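HTH-type transcriptional regulator Rv1985c/MT2039 (Mycobacterium tuberculosis, PDB 3ISP) binds DNA as a LysR-type transcriptional regulator, probably activating expression of the exporter LysE and repressing its own gene. Local coordinates at residues Asp180-Ala185 / Leu235-Phe240; Arg171-Arg176 / Lys189-Ala194; Ala229-Gly234 / Gly252-Val257; Ile99-Asp104 / Thr108-Val113. All coordinates share one frame; numbering follows the deposited sequence.

Contact 1 (Asp180-Ala185 / Leu235-Phe240)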
loop_
_atom_site.group_PDB
_atom_site.type_symbol
_atom_site.label_atom_id
_atom_site.label_comp_id
_atom_site.label_asym_id
_atom_site.label_seq_id
_atom_site.Cartn_x
_atom_site.Cartn_y
_atom_site.Cartn_z
ATOM N N ASP A 180 -31.032 -25.434 -11.251
ATOM C CA ASP A 180 -30.472 -26.529 -12.028
ATOM C C ASP A 180 -29.157 -27.045 -11.469
ATOM O O ASP A 180 -28.470 -27.828 -12.120
ATOM C CB ASP A 180 -30.314 -26.123 -13.491
ATOM C CG ASP A 180 -31.602 -26.288 -14.275
ATOM O OD1 ASP A 180 -32.535 -26.920 -13.731
ATOM O OD2 ASP A 180 -31.685 -25.791 -15.423
ATOM N N GLY A 181 -28.817 -26.608 -10.259
ATOM C CA GLY A 181 -27.608 -27.057 -9.594
ATOM C C GLY A 181 -26.409 -26.147 -9.790
ATOM O O GLY A 181 -26.512 -25.078 -10.390
ATOM N N PHE A 182 -25.257 -26.596 -9.304
ATOM C CA PHE A 182 -24.071 -25.754 -9.209
ATOM C C PHE A 182 -23.163 -25.871 -10.438
ATOM O O PHE A 182 -21.994 -26.266 -10.345
ATOM C CB PHE A 182 -23.315 -26.072 -7.906
ATOM C CG PHE A 182 -22.378 -24.983 -7.462
ATOM C CD1 PHE A 182 -22.709 -23.644 -7.638
ATOM C CD2 PHE A 182 -21.172 -25.297 -6.854
ATOM C CE1 PHE A 182 -21.843 -22.641 -7.231
ATOM C CE2 PHE A 182 -20.302 -24.299 -6.443
ATOM C CZ PHE A 182 -20.635 -22.973 -6.631
ATOM N N THR A 183 -23.712 -25.506 -11.592
ATOM C CA THR A 183 -22.971 -25.543 -12.844
ATOM C C THR A 183 -22.049 -24.339 -12.983
ATOM O O THR A 183 -22.232 -23.339 -12.302
ATOM C CB THR A 183 -23.939 -25.542 -14.017
ATOM O OG1 THR A 183 -24.957 -26.520 -13.780
ATOM C CG2 THR A 183 -23.209 -25.861 -15.320
ATOM N N ALA A 184 -21.065 -24.430 -13.870
ATOM C CA ALA A 184 -20.185 -23.295 -14.148
ATOM C C ALA A 184 -20.889 -22.187 -14.953
ATOM O O ALA A 184 -20.367 -21.080 -15.101
ATOM C CB ALA A 184 -18.908 -23.758 -14.857
ATOM N N ALA A 185 -22.068 -22.490 -15.479
ATOM C CA ALA A 185 -22.861 -21.473 -16.157
ATOM C C ALA A 185 -23.736 -20.791 -15.124
ATOM O O ALA A 185 -24.015 -19.593 -15.219
ATOM C CB ALA A 185 -23.718 -22.088 -17.265
ATOM N N LEU A 235 -28.803 -13.011 -0.334
ATOM C CA LEU A 235 -27.930 -12.198 -1.182
ATOM C C LEU A 235 -27.011 -13.019 -2.088
ATOM O O LEU A 235 -26.726 -12.621 -3.220
ATOM C CB LEU A 235 -27.088 -11.253 -0.333
ATOM C CG LEU A 235 -27.612 -9.827 -0.202
ATOM C CD1 LEU A 235 -26.592 -8.938 0.519
ATOM C CD2 LEU A 235 -27.930 -9.283 -1.587
ATOM N N GLY A 236 -26.531 -14.153 -1.587
ATOM C CA GLY A 236 -25.578 -14.957 -2.331
ATOM C C GLY A 236 -25.154 -16.200 -1.582
ATOM O O GLY A 236 -25.555 -16.391 -0.438
ATOM N N TRP A 237 -24.357 -17.049 -2.227
ATOM C CA TRP A 237 -23.768 -18.212 -1.549
ATOM C C TRP A 237 -22.370 -17.845 -1.042
ATOM O O TRP A 237 -21.717 -16.949 -1.593
ATOM C CB TRP A 237 -23.695 -19.448 -2.473
ATOM C CG TRP A 237 -22.707 -19.302 -3.610
ATOM C CD1 TRP A 237 -22.938 -18.734 -4.824
ATOM C CD2 TRP A 237 -21.338 -19.711 -3.618
ATOM N NE1 TRP A 237 -21.798 -18.765 -5.594
ATOM C CE2 TRP A 237 -20.803 -19.363 -4.872
ATOM C CE3 TRP A 237 -20.508 -20.333 -2.684
ATOM C CZ2 TRP A 237 -19.477 -19.624 -5.217
ATOM C CZ3 TRP A 237 -19.194 -20.589 -3.036
ATOM C CH2 TRP A 237 -18.693 -20.229 -4.287
ATOM N N GLY A 238 -21.926 -18.537 0.006
ATOM C CA GLY A 238 -20.628 -18.289 0.607
ATOM C C GLY A 238 -20.122 -19.441 1.461
ATOM O O GLY A 238 -20.888 -20.321 1.846
ATOM N N MET A 239 -18.827 -19.439 1.763
ATOM C CA MET A 239 -18.244 -20.500 2.575
ATOM C C MET A 239 -18.376 -20.227 4.082
ATOM O O MET A 239 -17.946 -19.183 4.589
ATOM C CB MET A 239 -16.782 -20.710 2.191
ATOM C CG MET A 239 -16.519 -20.731 0.700
ATOM S SD MET A 239 -17.005 -22.254 -0.111
ATOM C CE MET A 239 -16.923 -23.450 1.200
ATOM N N PHE A 240 -18.953 -21.186 4.793
ATOM C CA PHE A 240 -19.228 -21.047 6.218
ATOM C C PHE A 240 -18.563 -22.131 7.048
ATOM O O PHE A 240 -18.634 -23.311 6.718
ATOM C CB PHE A 240 -20.735 -21.137 6.464
ATOM C CG PHE A 240 -21.470 -19.837 6.281
ATOM C CD1 PHE A 240 -21.943 -19.138 7.375
ATOM C CD2 PHE A 240 -21.703 -19.327 5.022
ATOM C CE1 PHE A 240 -22.634 -17.942 7.216
ATOM C CE2 PHE A 240 -22.398 -18.137 4.859
ATOM C CZ PHE A 240 -22.863 -17.443 5.960
#

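Contact 2 (Arg171-Arg176 / Lys189-Ala194)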
loop_
_atom_site.group_PDB
_atom_site.type_symbol
_atom_site.label_atom_id
_atom_site.label_comp_id
_atom_site.label_asym_id
_atom_site.label_seq_id
_atom_site.Cartn_x
_atom_site.Cartn_y
_atom_site.Cartn_z
ATOM N N ARG A 171 -32.620 -21.415 0.810
ATOM C CA ARG A 171 -33.360 -22.129 -0.231
ATOM C C ARG A 171 -33.900 -21.195 -1.318
ATOM O O ARG A 171 -33.814 -21.514 -2.513
ATOM C CB ARG A 171 -34.488 -22.976 0.373
ATOM C CG ARG A 171 -34.113 -23.654 1.671
ATOM C CD ARG A 171 -34.892 -24.934 1.893
ATOM N NE ARG A 171 -34.416 -25.630 3.089
ATOM C CZ ARG A 171 -34.268 -26.951 3.182
ATOM N NH1 ARG A 171 -34.548 -27.730 2.142
ATOM N NH2 ARG A 171 -33.826 -27.493 4.312
ATOM N N PRO A 172 -34.464 -20.042 -0.911
ATOM C CA PRO A 172 -34.849 -19.035 -1.906
ATOM C C PRO A 172 -33.697 -18.711 -2.851
ATOM O O PRO A 172 -33.911 -18.683 -4.064
ATOM C CB PRO A 172 -35.208 -17.824 -1.049
ATOM C CG PRO A 172 -35.725 -18.421 0.213
ATOM C CD PRO A 172 -34.876 -19.647 0.448
ATOM N N PHE A 173 -32.496 -18.494 -2.318
ATOM C CA PHE A 173 -31.345 -18.251 -3.190
ATOM C C PHE A 173 -31.087 -19.386 -4.184
ATOM O O PHE A 173 -30.796 -19.127 -5.355
ATOM C CB PHE A 173 -30.047 -17.948 -2.425
ATOM C CG PHE A 173 -28.883 -17.717 -3.341
ATOM C CD1 PHE A 173 -28.611 -16.447 -3.829
ATOM C CD2 PHE A 173 -28.108 -18.774 -3.779
ATOM C CE1 PHE A 173 -27.560 -16.230 -4.710
ATOM C CE2 PHE A 173 -27.062 -18.559 -4.659
ATOM C CZ PHE A 173 -26.788 -17.280 -5.124
ATOM N N VAL A 174 -31.167 -20.631 -3.716
ATOM C CA VAL A 174 -30.991 -21.776 -4.603
ATOM C C VAL A 174 -32.065 -21.824 -5.677
ATOM O O VAL A 174 -31.741 -21.949 -6.855
ATOM C CB VAL A 174 -30.970 -23.116 -3.852
ATOM C CG1 VAL A 174 -31.060 -24.265 -4.839
ATOM C CG2 VAL A 174 -29.701 -23.237 -3.026
ATOM N N GLN A 175 -33.336 -21.722 -5.276
ATOM C CA GLN A 175 -34.434 -21.628 -6.243
ATOM C C GLN A 175 -34.124 -20.613 -7.335
ATOM O O GLN A 175 -34.125 -20.940 -8.520
ATOM C CB GLN A 175 -35.764 -21.256 -5.574
ATOM C CG GLN A 175 -36.637 -22.437 -5.093
ATOM C CD GLN A 175 -37.135 -23.331 -6.236
ATOM O OE1 GLN A 175 -38.347 -23.479 -6.452
ATOM N NE2 GLN A 175 -36.194 -23.931 -6.972
ATOM N N ARG A 176 -33.852 -19.377 -6.943
ATOM C CA ARG A 176 -33.694 -18.328 -7.934
ATOM C C ARG A 176 -32.451 -18.533 -8.807
ATOM O O ARG A 176 -32.484 -18.283 -10.007
ATOM C CB ARG A 176 -33.718 -16.935 -7.273
ATOM C CG ARG A 176 -33.492 -15.745 -8.227
ATOM C CD ARG A 176 -34.546 -15.674 -9.342
ATOM N NE ARG A 176 -34.150 -14.792 -10.447
ATOM C CZ ARG A 176 -33.127 -15.036 -11.273
ATOM N NH1 ARG A 176 -32.381 -16.123 -11.114
ATOM N NH2 ARG A 176 -32.832 -14.189 -12.254
ATOM N N LYS A 189 -23.256 -16.748 -12.795
ATOM C CA LYS A 189 -24.363 -15.801 -12.694
ATOM C C LYS A 189 -24.882 -15.605 -11.267
ATOM O O LYS A 189 -25.202 -14.488 -10.869
ATOM C CB LYS A 189 -25.503 -16.191 -13.639
ATOM C CG LYS A 189 -25.106 -16.172 -15.103
ATOM C CD LYS A 189 -26.325 -16.191 -16.014
ATOM C CE LYS A 189 -27.143 -17.459 -15.820
ATOM N NZ LYS A 189 -28.462 -17.386 -16.520
ATOM N N ALA A 190 -24.965 -16.684 -10.500
ATOM C CA ALA A 190 -25.413 -16.585 -9.116
ATOM C C ALA A 190 -24.474 -15.688 -8.310
ATOM O O ALA A 190 -23.252 -15.824 -8.395
ATOM C CB ALA A 190 -25.507 -17.970 -8.480
ATOM N N PRO A 191 -25.039 -14.752 -7.534
ATOM C CA PRO A 191 -24.180 -13.894 -6.713
ATOM C C PRO A 191 -23.457 -14.683 -5.624
ATOM O O PRO A 191 -24.091 -15.444 -4.900
ATOM C CB PRO A 191 -25.176 -12.909 -6.083
ATOM C CG PRO A 191 -26.312 -12.881 -7.026
ATOM C CD PRO A 191 -26.434 -14.286 -7.539
ATOM N N SER A 192 -22.147 -14.506 -5.503
ATOM C CA SER A 192 -21.434 -15.093 -4.367
ATOM C C SER A 192 -21.190 -14.043 -3.284
ATOM O O SER A 192 -21.318 -12.848 -3.522
ATOM C CB SER A 192 -20.114 -15.745 -4.799
ATOM O OG SER A 192 -19.138 -14.768 -5.113
ATOM N N LEU A 193 -20.857 -14.502 -2.087
ATOM C CA LEU A 193 -20.468 -13.607 -1.014
ATOM C C LEU A 193 -18.950 -13.613 -0.803
ATOM O O LEU A 193 -18.193 -14.215 -1.568
ATOM C CB LEU A 193 -21.148 -14.028 0.278
ATOM C CG LEU A 193 -22.659 -14.146 0.250
ATOM C CD1 LEU A 193 -23.167 -14.446 1.647
ATOM C CD2 LEU A 193 -23.252 -12.861 -0.296
ATOM N N ALA A 194 -18.528 -12.944 0.258
ATOM C CA ALA A 194 -17.126 -12.831 0.612
ATOM C C ALA A 194 -16.970 -11.766 1.693
ATOM O O ALA A 194 -17.759 -10.824 1.761
ATOM C CB ALA A 194 -16.291 -12.481 -0.604
#

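Contact 3 (Ala229-Gly234 / Gly252-Val257)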
loop_
_atom_site.group_PDB
_atom_site.type_symbol
_atom_site.label_atom_id
_atom_site.label_comp_id
_atom_site.label_asym_id
_atom_site.label_seq_id
_atom_site.Cartn_x
_atom_site.Cartn_y
_atom_site.Cartn_z
ATOM N N ALA A 229 -26.136 -12.664 7.994
ATOM C CA ALA A 229 -27.379 -12.051 7.527
ATOM C C ALA A 229 -27.436 -12.032 5.999
ATOM O O ALA A 229 -28.449 -12.372 5.406
ATOM C CB ALA A 229 -27.548 -10.648 8.095
ATOM N N ALA A 230 -26.340 -11.642 5.368
ATOM C CA ALA A 230 -26.249 -11.694 3.918
ATOM C C ALA A 230 -26.744 -13.035 3.382
ATOM O O ALA A 230 -27.621 -13.081 2.516
ATOM C CB ALA A 230 -24.824 -11.436 3.469
ATOM N N ALA A 231 -26.176 -14.126 3.892
ATOM C CA ALA A 231 -26.532 -15.446 3.398
ATOM C C ALA A 231 -27.971 -15.762 3.756
ATOM O O ALA A 231 -28.733 -16.221 2.912
ATOM C CB ALA A 231 -25.604 -16.505 3.949
ATOM N N ARG A 232 -28.346 -15.517 5.005
ATOM C CA ARG A 232 -29.710 -15.780 5.433
ATOM C C ARG A 232 -30.720 -14.977 4.601
ATOM O O ARG A 232 -31.821 -15.445 4.336
ATOM C CB ARG A 232 -29.874 -15.490 6.919
ATOM C CG ARG A 232 -29.520 -16.655 7.814
ATOM C CD ARG A 232 -29.760 -16.299 9.280
ATOM N NE ARG A 232 -29.343 -17.361 10.192
ATOM C CZ ARG A 232 -30.048 -18.464 10.448
ATOM N NH1 ARG A 232 -31.216 -18.664 9.854
ATOM N NH2 ARG A 232 -29.577 -19.372 11.298
ATOM N N ALA A 233 -30.318 -13.782 4.178
ATOM C CA ALA A 233 -31.132 -12.903 3.352
ATOM C C ALA A 233 -30.964 -13.140 1.836
ATOM O O ALA A 233 -31.136 -12.229 1.027
ATOM C CB ALA A 233 -30.823 -11.458 3.693
ATOM N N GLY A 234 -30.616 -14.360 1.456
ATOM C CA GLY A 234 -30.494 -14.725 0.059
ATOM C C GLY A 234 -29.675 -13.850 -0.875
ATOM O O GLY A 234 -29.820 -13.947 -2.090
ATOM N N GLY A 252 -33.519 -25.594 8.120
ATOM C CA GLY A 252 -33.937 -25.464 6.743
ATOM C C GLY A 252 -33.488 -24.114 6.219
ATOM O O GLY A 252 -33.485 -23.885 5.014
ATOM N N SER A 253 -33.086 -23.229 7.127
ATOM C CA SER A 253 -32.659 -21.878 6.764
ATOM C C SER A 253 -31.522 -21.824 5.726
ATOM O O SER A 253 -31.504 -20.920 4.885
ATOM C CB SER A 253 -32.256 -21.094 8.011
ATOM O OG SER A 253 -33.120 -21.371 9.094
ATOM N N PHE A 254 -30.571 -22.763 5.800
ATOM C CA PHE A 254 -29.517 -22.892 4.797
ATOM C C PHE A 254 -29.624 -24.213 4.061
ATOM O O PHE A 254 -30.094 -25.191 4.624
ATOM C CB PHE A 254 -28.132 -22.868 5.442
ATOM C CG PHE A 254 -27.615 -21.504 5.751
ATOM C CD1 PHE A 254 -28.120 -20.389 5.115
ATOM C CD2 PHE A 254 -26.587 -21.345 6.656
ATOM C CE1 PHE A 254 -27.631 -19.131 5.411
ATOM C CE2 PHE A 254 -26.091 -20.102 6.953
ATOM C CZ PHE A 254 -26.612 -18.992 6.331
ATOM N N VAL A 255 -29.148 -24.252 2.819
ATOM C CA VAL A 255 -28.890 -25.521 2.140
ATOM C C VAL A 255 -27.528 -25.550 1.433
ATOM O O VAL A 255 -27.110 -24.560 0.820
ATOM C CB VAL A 255 -29.974 -25.862 1.090
ATOM C CG1 VAL A 255 -31.311 -26.101 1.762
ATOM C CG2 VAL A 255 -30.057 -24.767 0.036
ATOM N N ARG A 256 -26.846 -26.693 1.497
ATOM C CA ARG A 256 -25.608 -26.852 0.747
ATOM C C ARG A 256 -25.831 -26.657 -0.741
ATOM O O ARG A 256 -26.618 -27.360 -1.348
ATOM C CB ARG A 256 -24.978 -28.220 0.992
ATOM C CG ARG A 256 -24.296 -28.358 2.336
ATOM C CD ARG A 256 -23.504 -29.656 2.420
ATOM N NE ARG A 256 -22.312 -29.646 1.571
ATOM C CZ ARG A 256 -21.216 -30.358 1.823
ATOM N NH1 ARG A 256 -21.163 -31.128 2.899
ATOM N NH2 ARG A 256 -20.172 -30.302 1.005
ATOM N N VAL A 257 -25.117 -25.693 -1.302
ATOM C CA VAL A 257 -25.091 -25.395 -2.726
ATOM C C VAL A 257 -24.500 -26.532 -3.561
ATOM O O VAL A 257 -24.864 -26.728 -4.721
ATOM C CB VAL A 257 -24.247 -24.129 -2.940
ATOM C CG1 VAL A 257 -23.535 -24.134 -4.297
ATOM C CG2 VAL A 257 -25.113 -22.888 -2.732
#

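Contact 4 (Ile99-Asp104 / Thr108-Val113)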
loop_
_atom_site.group_PDB
_atom_site.type_symbol
_atom_site.label_atom_id
_atom_site.label_comp_id
_atom_site.label_asym_id
_atom_site.label_seq_id
_atom_site.Cartn_x
_atom_site.Cartn_y
_atom_site.Cartn_z
ATOM N N ILE A 99 -3.760 -11.845 22.301
ATOM C CA ILE A 99 -3.694 -12.882 21.299
ATOM C C ILE A 99 -4.549 -12.562 20.091
ATOM O O ILE A 99 -5.661 -12.066 20.218
ATOM C CB ILE A 99 -4.002 -14.284 21.889
ATOM C CG1 ILE A 99 -5.432 -14.391 22.368
ATOM C CG2 ILE A 99 -3.086 -14.578 23.078
ATOM C CD1 ILE A 99 -5.524 -15.242 23.622
ATOM N N ALA A 100 -3.999 -12.821 18.913
ATOM C CA ALA A 100 -4.740 -12.668 17.677
ATOM C C ALA A 100 -5.628 -13.901 17.414
ATOM O O ALA A 100 -5.252 -15.024 17.754
ATOM C CB ALA A 100 -3.772 -12.435 16.530
ATOM N N VAL A 101 -6.804 -13.688 16.822
ATOM C CA VAL A 101 -7.708 -14.785 16.458
ATOM C C VAL A 101 -8.503 -14.487 15.182
ATOM O O VAL A 101 -9.207 -13.488 15.122
ATOM C CB VAL A 101 -8.729 -15.062 17.576
ATOM C CG1 VAL A 101 -9.637 -16.204 17.193
ATOM C CG2 VAL A 101 -8.025 -15.376 18.879
ATOM N N ASN A 102 -8.400 -15.353 14.172
ATOM C CA ASN A 102 -9.195 -15.207 12.952
ATOM C C ASN A 102 -10.692 -15.274 13.234
ATOM O O ASN A 102 -11.140 -16.064 14.072
ATOM C CB ASN A 102 -8.807 -16.237 11.890
ATOM C CG ASN A 102 -9.130 -17.666 12.308
ATOM O OD1 ASN A 102 -9.628 -18.463 11.517
ATOM N ND2 ASN A 102 -8.837 -17.996 13.552
ATOM N N ALA A 103 -11.457 -14.444 12.522
ATOM C CA ALA A 103 -12.892 -14.254 12.764
ATOM C C ALA A 103 -13.666 -15.556 12.894
ATOM O O ALA A 103 -14.460 -15.725 13.806
ATOM C CB ALA A 103 -13.499 -13.395 11.657
ATOM N N ASP A 104 -13.434 -16.465 11.955
ATOM C CA ASP A 104 -14.101 -17.762 11.932
ATOM C C ASP A 104 -13.824 -18.634 13.164
ATOM O O ASP A 104 -14.681 -19.418 13.573
ATOM C CB ASP A 104 -13.747 -18.511 10.646
ATOM C CG ASP A 104 -14.466 -17.948 9.435
ATOM O OD1 ASP A 104 -15.500 -17.260 9.631
ATOM O OD2 ASP A 104 -13.998 -18.197 8.296
ATOM N N THR A 108 -16.707 -19.717 16.410
ATOM C CA THR A 108 -16.987 -21.124 16.606
ATOM C C THR A 108 -16.296 -21.657 17.852
ATOM O O THR A 108 -16.758 -21.442 18.971
ATOM C CB THR A 108 -16.619 -21.947 15.373
ATOM O OG1 THR A 108 -15.233 -21.766 15.072
ATOM C CG2 THR A 108 -17.434 -21.489 14.181
ATOM N N TRP A 109 -15.164 -22.316 17.670
ATOM C CA TRP A 109 -14.547 -23.035 18.772
ATOM C C TRP A 109 -13.843 -22.181 19.819
ATOM O O TRP A 109 -13.917 -22.507 21.005
ATOM C CB TRP A 109 -13.609 -24.096 18.232
ATOM C CG TRP A 109 -12.468 -23.557 17.462
ATOM C CD1 TRP A 109 -12.416 -23.307 16.120
ATOM C CD2 TRP A 109 -11.181 -23.221 17.986
ATOM N NE1 TRP A 109 -11.172 -22.818 15.778
ATOM C CE2 TRP A 109 -10.397 -22.760 16.905
ATOM C CE3 TRP A 109 -10.618 -23.264 19.263
ATOM C CZ2 TRP A 109 -9.086 -22.351 17.066
ATOM C CZ3 TRP A 109 -9.322 -22.858 19.419
ATOM C CH2 TRP A 109 -8.564 -22.405 18.327
ATOM N N PHE A 110 -13.184 -21.094 19.409
ATOM C CA PHE A 110 -12.296 -20.364 20.327
ATOM C C PHE A 110 -12.982 -19.864 21.595
ATOM O O PHE A 110 -12.369 -19.765 22.650
ATOM C CB PHE A 110 -11.604 -19.200 19.623
ATOM C CG PHE A 110 -10.425 -18.639 20.383
ATOM C CD1 PHE A 110 -9.144 -19.061 20.108
ATOM C CD2 PHE A 110 -10.603 -17.678 21.363
ATOM C CE1 PHE A 110 -8.069 -18.542 20.805
ATOM C CE2 PHE A 110 -9.529 -17.157 22.052
ATOM C CZ PHE A 110 -8.267 -17.590 21.779
ATOM N N SER A 111 -14.256 -19.531 21.475
ATOM C CA SER A 111 -15.049 -19.088 22.607
ATOM C C SER A 111 -14.721 -19.834 23.900
ATOM O O SER A 111 -14.723 -19.249 24.976
ATOM C CB SER A 111 -16.522 -19.280 22.281
ATOM O OG SER A 111 -17.294 -19.153 23.452
ATOM N N ALA A 112 -14.442 -21.127 23.793
ATOM C CA ALA A 112 -14.279 -21.984 24.966
ATOM C C ALA A 112 -13.132 -21.545 25.847
ATOM O O ALA A 112 -13.093 -21.879 27.030
ATOM C CB ALA A 112 -14.086 -23.442 24.540
ATOM N N VAL A 113 -12.199 -20.793 25.268
ATOM C CA VAL A 113 -10.934 -20.468 25.930
ATOM C C VAL A 113 -11.126 -19.588 27.157
ATOM O O VAL A 113 -10.291 -19.592 28.066
ATOM C CB VAL A 113 -9.949 -19.776 24.959
ATOM C CG1 VAL A 113 -8.685 -19.338 25.684
ATOM C CG2 VAL A 113 -9.609 -20.696 23.796
#

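Contact 1 (Asp180-Ala185 / Leu235-Phe240)
Phe182 and Trp237 form an edge-to-face (T-shaped) aromatic pair, and no other residues of Asp180-Ala185 and Leu235-Phe240 meet. The rim of the phenyl ring comes down on one face of the indole: Phe182 CZ stands 3.8 Å from Trp237 CZ2, near the outer part of the six-membered ring and not over its middle. Phe182 CE1 reaches toward the fusion bond, 4.2 Å from Trp237 CE2. The ring planes stand at 77° and their centroids are 5.3 Å apart, so the C-H edge of Phe182 points into the pi cloud of Trp237. No hydrogen bond joins the two segments, and the backbones stay well separated, with 10.8 Å between Phe182 CA and Trp237 CA; the rings alone bridge the gap. Phe182 is the centre of an inverse gamma turn in an otherwise irregular loop. With CG trans to the backbone N (chi1 -160°), the phenyl ring extends toward the indole. Trp237 is anchored through its main chain, which is hydrogen-bonded to Pro191 and Leu193. Phe210 adds a second edge-to-face partner for Phe182, and Leu205 of helix 201-210 touches both rings of the pair. Val257, at the start of strand 255-271, also packs on both. The contact thus draws the loop after helix 171-177 against the segment leading into strand 238-241, outermost of the sheet within this chain, where helix 201-210 and strand 255-271 of the regulatory domain both pack on the pair.

Contact 2 (Arg171-Arg176 / Lys189-Ala194)
A buried apolar contact joins Phe173, in the first turn of helix 171-177, to Ala190 and Pro191 in the extended loop that leads toward helix 201-210 in the regulatory domain. The phenyl ring reaches across from the helix and meets the loop with its far end. Its CE1 atom packs on the proline ring, 3.6 Å from Pro191 CD, while Phe173 CZ lies 3.7 Å from Ala190 CB. The Pro191 carbonyl also turns to this end of the ring, with Pro191 O 3.3 Å from Phe173 CZ. Both Pro191 O and Ala190 CB approach the ring at a slant, whereas Pro191 N lies near the ring plane at its edge. Placing CG trans to the backbone N (chi1 179°) carries the aromatic group out from the helix to the loop. His177, one turn further along the same helix, packs against Phe173, Ala190 and Pro191. The chemistry is that of van der Waals packing around one ring: the backbone bonds of Ser192 and Ala194 go to the loop residues Pro217, His219 and Val221, and none crosses to the helix.

Contact 3 (Ala229-Gly234 / Gly252-Val257)
The C-terminal end of helix 224-232 packs here on the turn that leaves helix 242-251 and enters strand 255-271. Phe254 supplies the apolar part. Its ring presents CE1 and CZ to Ala231, whose CB lies 3.6 Å from Phe254 CZ and approaches the ring at a slant. The helix backbone meets the same ring at its rim: Arg232 N is near the ring plane, 3.7 Å from Phe254 CE1. The Arg232 chain rises above the plane of the ring near its rim, with CG 3.9 Å from Phe254 CE1, and crosses the phenyl group at about a right angle. It runs extended from CG to NE. This takes the guanidinium out over the ring to Ser253, where Arg232 NH1 packs 3.2 Å from Ser253 CB. Guanidinium and phenyl planes are 25° apart, but Arg232 CZ is 5.6 Å from the Phe254 ring centroid, so any cation-pi attraction is weak. The helix ends in a Schellman motif: Gly234, with positive phi, is the C-prime residue, and Gly234 N bonds to Ala231 O while Leu235 N bonds to Ala230 O. Gly252, also with positive phi, follows the end of the other helix. Asp251 has weak polar contacts with both partners, a long ion pair to Arg232 and a weak hydrogen bond to Ser253. Phe240 packs edge-to-face with Phe254, and Pro248 of helix 242-251 touches Arg232, Ser253 and Phe254.

Contact 4 (Ile99-Asp104 / Thr108-Val113)
Strand 95-101 gives way to the short helix 103-107 here, and the chain folds back so that Phe110 packs on the end of that strand. Val101 makes a CH-pi contact: its CG2 lies over one face of the phenyl ring, 3.8 Å from the Phe110 centroid and 16° off the ring normal. Val113 CG2 covers the opposite face, so two methyl groups sandwich the ring. Ile99 CD1 meets the rim of the same ring, 4.1 Å from Phe110 CZ. Phe110 reaches the strand because CG is trans to its backbone N (chi1 -165°). A polar link lies at the other end of the contact, where Thr108 OG1 donates to Asp104 O at 2.8 Å, in the carbonyl plane with a C=O...O angle of 147°. Thr108 N adds a weak bond to the same oxygen, which thereby ties the residue after the helix to its first turn. The Asp104 carboxylate points to a different partner, with OD2 hydrogen-bonded to Tyr165 OH. Val285 of helix 276-288 and Val145 of strand 143-146 also pack on Phe110, so the aromatic joins parallel strands to a helix, as in the alpha/beta, periplasmic-binding-protein-like regulatory domain of LysR regulators.

How the contacts relate
From the N terminus, contact 4 comes first, closing a short strand-helix-loop excursion through helix 103-107 at the end of strand 95-101. It is complete before the others begin and lies apart, its centre about 23 to 28 Å from the centres of the others. Contact 2 closes the loop after helix 171-177. Contact 1 opens within that loop and ends beyond it, so the two cross; contact 1 also crosses contact 3, whereas contacts 2 and 3 follow in series. These three touch: Gly236 packs on Phe173, Phe240 on Ala231, and Arg171 NE bonds to Gly252 O. Together they tie helices 171-177 and 224-232 to strands 238-241 and 255-271 at one end of the regulatory domain.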